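Local coordinates for protein glia-derived nexin (PDB 4DY0) that inhibits serine proteases such as thrombin, trypsin and urokinase as a serpin, binds heparin, and promotes neurite extension by inhibiting thrombin, at residues Val33-Gly38 with Ile320-Lys325; Arg186-Ala191 with Val198-Gln203. One frame throughout, in Å; residues are numbered along the deposited sequence.

The centre of contact 1 lies about 4 Å from the centre of the chain, that of contact 2 about 23 Å, so the first is central and the second, though also buried, lies further out in the serpin fold. Their centres are 25 Å apart and their nearest atoms about 12 Å, without touching. The two differ in kind: in contact 1 side chains join the end of a short strand and a helix start to a distant strand, whereas contact 2 holds neighbouring strands of a hairpin. Strand 266-284 connects them, pairing with both 319-328 and 195-213. Both lie away from the predicted reactive bond Arg346-Ser347; a sulfate ion sits beside the lysines of 320-325.

Contact 1. Residues Val33-Gly38 with Ile320-Lys325. With SO4 (sulfate ion), chain D.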
loop_
_atom_site.group_PDB
_atom_site.type_symbol
_atom_site.label_atom_id
_atom_site.label_comp_id
_atom_site.label_asym_id
_atom_site.label_seq_id
_atom_site.Cartn_x
_atom_site.Cartn_y
_atom_site.Cartn_z
ATOM N N VAL A 33 -0.586 5.656 -4.755
ATOM C CA VAL A 33 -1.146 4.427 -4.212
ATOM C C VAL A 33 -0.050 3.586 -3.584
ATOM O O VAL A 33 0.823 3.060 -4.273
ATOM C CB VAL A 33 -1.889 3.611 -5.282
ATOM C CG1 VAL A 33 -2.621 2.436 -4.639
ATOM C CG2 VAL A 33 -2.863 4.503 -6.028
ATOM N N ILE A 34 -0.111 3.480 -2.264
ATOM C CA ILE A 34 0.902 2.814 -1.468
ATOM C C ILE A 34 0.273 1.635 -0.737
ATOM O O ILE A 34 -0.951 1.588 -0.552
ATOM C CB ILE A 34 1.447 3.787 -0.402
ATOM C CG1 ILE A 34 2.246 4.915 -1.062
ATOM C CG2 ILE A 34 2.274 3.057 0.632
ATOM C CD1 ILE A 34 3.441 4.440 -1.825
ATOM N N SER A 35 1.103 0.683 -0.324
ATOM C CA SER A 35 0.651 -0.370 0.573
ATOM C C SER A 35 1.373 -0.237 1.903
ATOM O O SER A 35 2.513 -0.671 2.035
ATOM C CB SER A 35 0.912 -1.748 -0.019
ATOM O OG SER A 35 0.578 -2.747 0.925
ATOM N N PRO A 36 0.721 0.393 2.892
ATOM C CA PRO A 36 1.381 0.624 4.176
ATOM C C PRO A 36 1.909 -0.664 4.798
ATOM O O PRO A 36 3.017 -0.684 5.339
ATOM C CB PRO A 36 0.267 1.222 5.038
ATOM C CG PRO A 36 -0.620 1.922 4.044
ATOM C CD PRO A 36 -0.611 1.022 2.829
ATOM N N HIS A 37 1.125 -1.732 4.724
ATOM C CA HIS A 37 1.558 -3.004 5.283
ATOM C C HIS A 37 2.740 -3.579 4.510
ATOM O O HIS A 37 3.646 -4.179 5.094
ATOM C CB HIS A 37 0.420 -4.018 5.297
ATOM C CG HIS A 37 0.840 -5.369 5.777
ATOM N ND1 HIS A 37 0.868 -5.706 7.112
ATOM C CD2 HIS A 37 1.279 -6.458 5.103
ATOM C CE1 HIS A 37 1.291 -6.952 7.238
ATOM N NE2 HIS A 37 1.545 -7.429 6.034
ATOM N N GLY A 38 2.718 -3.404 3.191
ATOM C CA GLY A 38 3.816 -3.859 2.343
ATOM C C GLY A 38 5.110 -3.163 2.718
ATOM O O GLY A 38 6.195 -3.739 2.622
ATOM N N ILE A 320 14.119 0.554 -3.251
ATOM C CA ILE A 320 13.055 -0.271 -2.705
ATOM C C ILE A 320 11.785 0.106 -3.442
ATOM O O ILE A 320 11.174 1.134 -3.150
ATOM C CB ILE A 320 12.859 -0.031 -1.199
ATOM C CG1 ILE A 320 14.148 -0.353 -0.436
ATOM C CG2 ILE A 320 11.705 -0.874 -0.674
ATOM C CD1 ILE A 320 14.108 0.033 1.035
ATOM N N LEU A 321 11.405 -0.717 -4.414
ATOM C CA LEU A 321 10.296 -0.395 -5.306
ATOM C C LEU A 321 8.996 -1.064 -4.896
ATOM O O LEU A 321 8.933 -2.284 -4.732
ATOM C CB LEU A 321 10.637 -0.796 -6.738
ATOM C CG LEU A 321 11.963 -0.246 -7.257
ATOM C CD1 LEU A 321 12.331 -0.916 -8.567
ATOM C CD2 LEU A 321 11.896 1.264 -7.416
ATOM N N GLN A 322 7.958 -0.253 -4.733
ATOM C CA GLN A 322 6.626 -0.763 -4.463
ATOM C C GLN A 322 5.669 -0.337 -5.567
ATOM O O GLN A 322 5.629 0.834 -5.950
ATOM C CB GLN A 322 6.112 -0.260 -3.116
ATOM C CG GLN A 322 4.695 -0.714 -2.806
ATOM C CD GLN A 322 4.239 -0.298 -1.424
ATOM O OE1 GLN A 322 3.736 0.813 -1.227
ATOM N NE2 GLN A 322 4.408 -1.195 -0.452
ATOM N N LYS A 323 4.908 -1.295 -6.082
ATOM C CA LYS A 323 3.863 -0.994 -7.047
ATOM C C LYS A 323 2.542 -1.552 -6.546
ATOM O O LYS A 323 2.445 -2.725 -6.193
ATOM C CB LYS A 323 4.207 -1.569 -8.417
ATOM C CG LYS A 323 3.312 -1.070 -9.537
ATOM C CD LYS A 323 4.034 -1.128 -10.876
ATOM C CE LYS A 323 3.139 -0.657 -12.012
ATOM N NZ LYS A 323 3.921 -0.463 -13.262
ATOM N N ALA A 324 1.528 -0.699 -6.503
ATOM C CA ALA A 324 0.225 -1.090 -5.988
ATOM C C ALA A 324 -0.820 -0.854 -7.058
ATOM O O ALA A 324 -0.792 0.165 -7.748
ATOM C CB ALA A 324 -0.111 -0.307 -4.721
ATOM N N LYS A 325 -1.737 -1.801 -7.198
ATOM C CA LYS A 325 -2.734 -1.732 -8.255
ATOM C C LYS A 325 -4.059 -2.313 -7.780
ATOM O O LYS A 325 -4.133 -3.478 -7.394
ATOM C CB LYS A 325 -2.233 -2.479 -9.492
ATOM C CG LYS A 325 -3.203 -2.512 -10.658
ATOM C CD LYS A 325 -2.483 -2.934 -11.932
ATOM C CE LYS A 325 -3.439 -3.091 -13.091
ATOM N NZ LYS A 325 -2.706 -3.387 -14.353
HETATM S S SO4 D . 1.277 -2.439 -15.330
HETATM O O1 SO4 D . 0.131 -2.099 -16.203
HETATM O O2 SO4 D . 1.386 -1.435 -14.249
HETATM O O3 SO4 D . 1.061 -3.779 -14.737
HETATM O O4 SO4 D . 2.526 -2.435 -16.129
HETATM O O HOH W 1 3.455 2.741 -4.883
#
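The carboxamide of Gln322 meets the backbone of Ser35 with both its polar atoms. Ser35 N donates to Gln322 OE1 over 2.8 Å in a nearly straight bond (176°), coming from well above the carbonyl plane. In return Gln322 NE2 donates to Ser35 O at 3.2 Å and also to Asn166 OD1. An amide suits this place because it offers an acceptor and a donor from one uncharged group in a buried setting. With CG anti to the backbone N (chi1 177°) and the chain extended beyond it, the amide is carried across from strand 319-328 to the start of helix 36-47.

Ser35 is the N-cap of that helix: its OG accepts from Gly38 N at 3.2 Å and is also hydrogen-bonded to Leu371 O. Water 1 lies close to Val33 O (2.7 Å) and Gln322 O, a further polar link between the segments.

The apolar contact is between Val33 CG1 and Ala324 CB, 3.7 Å apart, where alanine's single methyl fits against Val33, and Phe372 of strand 369-376 packs on both residues. Ile34 crosses Gln322 at about a right angle and sets its CG2 methyl beside the amide oxygen, 3.3 Å from Gln322 OE1.

On the other side of the strand, Lys323 reaches a sulfate, probably from the crystallisation liquor, by a weak bond from NZ to O2 of 2.9 Å; NZ also donates to Asp147 O and Asn148 O.

A leucine in place of Gln322 would probably leave Ser35 N and O, and also Asn166 OD1, without their amide partner and weaken the tie to the helix start. The chemistry implies that one neutral side chain, from a strand far away in sequence, serves both the N-H and the carbonyl of Ser35 at the buried start of the helix.

Contact 2. Residues Arg186-Ala191 with Val198-Gln203; sequences RTFVAA and VPMLAQ
Arg186 and Val198 form an antiparallel, hydrogen-bonded pair in the beta hairpin of strands 184-189 and 195-213. Arg186 N donates to Val198 O over 2.7 Å, and Val198 N returns a bond to Arg186 O over 2.9 Å. From this pair the short strands 186-189 and 198-203 run off with their axes at 107°, Phe188 pairing on with Tyr196 and Met200 with Lys184.

Met200 carries much of the side-chain contact. Its long, unbranched chain lies extended beyond CG, bringing SD to 4.1 Å from Arg186 CB and the terminal methyl CE to 3.9 Å from Phe188 CB. CE sits at the edge of the Phe188 ring, near its plane, the two side chains crossing at about a right angle. Ile273 packs on both Met200 and Arg186. Val198, beta-branched and so at home in a strand, places CG2 3.6 Å from Phe188 CB.

Arg186 has the largest share of buried surface, and its length suits a partly exposed place: the aliphatic part packs while the charged end reaches water. Extended from CG to NE, the chain carries NE to water 2, which lies in the guanidinium plane 2.7 Å from NE and donates to Met200 O at 2.8 Å.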
loop_
_atom_site.group_PDB
_atom_site.type_symbol
_atom_site.label_atom_id
_atom_site.label_comp_id
_atom_site.label_asym_id
_atom_site.label_seq_id
_atom_site.Cartn_x
_atom_site.Cartn_y
_atom_site.Cartn_z
ATOM N N ARG A 186 -19.878 10.686 -15.575
ATOM C CA ARG A 186 -20.230 11.862 -14.781
ATOM C C ARG A 186 -19.021 12.764 -14.574
ATOM O O ARG A 186 -17.887 12.348 -14.775
ATOM C CB ARG A 186 -20.803 11.451 -13.424
ATOM C CG ARG A 186 -22.024 10.552 -13.513
ATOM C CD ARG A 186 -22.588 10.245 -12.133
ATOM N NE ARG A 186 -23.713 9.314 -12.198
ATOM C CZ ARG A 186 -24.990 9.682 -12.259
ATOM N NH1 ARG A 186 -25.317 10.970 -12.267
ATOM N NH2 ARG A 186 -25.942 8.761 -12.316
ATOM N N THR A 187 -19.273 13.998 -14.161
ATOM C CA THR A 187 -18.210 14.968 -13.948
ATOM C C THR A 187 -17.383 14.704 -12.684
ATOM O O THR A 187 -17.925 14.570 -11.585
ATOM C CB THR A 187 -18.772 16.395 -13.870
ATOM O OG1 THR A 187 -19.420 16.723 -15.104
ATOM C CG2 THR A 187 -17.655 17.397 -13.605
ATOM N N PHE A 188 -16.066 14.632 -12.858
ATOM C CA PHE A 188 -15.132 14.604 -11.743
ATOM C C PHE A 188 -14.327 15.898 -11.828
ATOM O O PHE A 188 -13.757 16.200 -12.870
ATOM C CB PHE A 188 -14.214 13.376 -11.844
ATOM C CG PHE A 188 -13.250 13.232 -10.694
ATOM C CD1 PHE A 188 -13.556 12.424 -9.607
ATOM C CD2 PHE A 188 -12.033 13.899 -10.700
ATOM C CE1 PHE A 188 -12.667 12.290 -8.545
ATOM C CE2 PHE A 188 -11.143 13.769 -9.644
ATOM C CZ PHE A 188 -11.460 12.963 -8.565
ATOM N N VAL A 189 -14.315 16.688 -10.760
ATOM C CA VAL A 189 -13.536 17.923 -10.762
ATOM C C VAL A 189 -12.184 17.682 -10.098
ATOM O O VAL A 189 -12.102 17.504 -8.884
ATOM C CB VAL A 189 -14.269 19.075 -10.056
ATOM C CG1 VAL A 189 -13.420 20.336 -10.100
ATOM C CG2 VAL A 189 -15.608 19.335 -10.718
ATOM N N ALA A 190 -11.125 17.669 -10.900
ATOM C CA ALA A 190 -9.795 17.348 -10.387
ATOM C C ALA A 190 -9.164 18.537 -9.687
ATOM O O ALA A 190 -9.779 19.597 -9.569
ATOM C CB ALA A 190 -8.898 16.838 -11.498
ATOM N N ALA A 191 -7.934 18.348 -9.218
ATOM C CA ALA A 191 -7.219 19.385 -8.476
ATOM C C ALA A 191 -7.054 20.682 -9.277
ATOM O O ALA A 191 -7.238 21.779 -8.738
ATOM C CB ALA A 191 -5.865 18.861 -8.014
ATOM N N VAL A 198 -15.937 10.865 -16.340
ATOM C CA VAL A 198 -15.535 9.619 -15.758
ATOM C C VAL A 198 -16.678 8.671 -15.606
ATOM O O VAL A 198 -17.711 9.067 -15.222
ATOM C CB VAL A 198 -14.926 9.874 -14.356
ATOM C CG1 VAL A 198 -14.403 8.668 -13.752
ATOM C CG2 VAL A 198 -13.907 10.907 -14.430
ATOM N N PRO A 199 -16.466 7.401 -15.906
ATOM C CA PRO A 199 -17.473 6.381 -15.636
ATOM C C PRO A 199 -17.623 6.228 -14.130
ATOM O O PRO A 199 -16.623 6.076 -13.422
ATOM C CB PRO A 199 -16.858 5.102 -16.221
ATOM C CG PRO A 199 -15.660 5.534 -17.012
ATOM C CD PRO A 199 -15.220 6.834 -16.448
ATOM N N MET A 200 -18.852 6.280 -13.633
ATOM C CA MET A 200 -19.057 6.118 -12.201
ATOM C C MET A 200 -20.109 5.077 -11.843
ATOM O O MET A 200 -21.193 5.042 -12.424
ATOM C CB MET A 200 -19.385 7.458 -11.548
ATOM C CG MET A 200 -18.236 8.442 -11.599
ATOM S SD MET A 200 -18.485 9.812 -10.472
ATOM C CE MET A 200 -17.151 10.907 -10.965
ATOM N N LEU A 201 -19.763 4.228 -10.882
ATOM C CA LEU A 201 -20.691 3.261 -10.322
ATOM C C LEU A 201 -21.700 3.990 -9.451
ATOM O O LEU A 201 -21.365 4.990 -8.809
ATOM C CB LEU A 201 -19.933 2.251 -9.462
ATOM C CG LEU A 201 -18.612 1.713 -10.021
ATOM C CD1 LEU A 201 -17.807 1.019 -8.932
ATOM C CD2 LEU A 201 -18.850 0.781 -11.197
ATOM N N ALA A 202 -22.931 3.489 -9.424
ATOM C CA ALA A 202 -23.970 4.059 -8.570
ATOM C C ALA A 202 -24.896 2.983 -8.035
ATOM O O ALA A 202 -25.308 2.088 -8.766
ATOM C CB ALA A 202 -24.772 5.100 -9.327
ATOM N N GLN A 203 -25.219 3.075 -6.752
ATOM C CA GLN A 203 -26.229 2.215 -6.165
ATOM C C GLN A 203 -26.800 2.854 -4.908
ATOM O O GLN A 203 -26.112 3.594 -4.202
ATOM C CB GLN A 203 -25.648 0.841 -5.836
ATOM C CG GLN A 203 -24.921 0.784 -4.507
ATOM C CD GLN A 203 -24.472 -0.616 -4.157
ATOM O OE1 GLN A 203 -25.154 -1.332 -3.424
ATOM N NE2 GLN A 203 -23.325 -1.022 -4.694
HETATM O O HOH W 2 -23.487 6.654 -12.393
#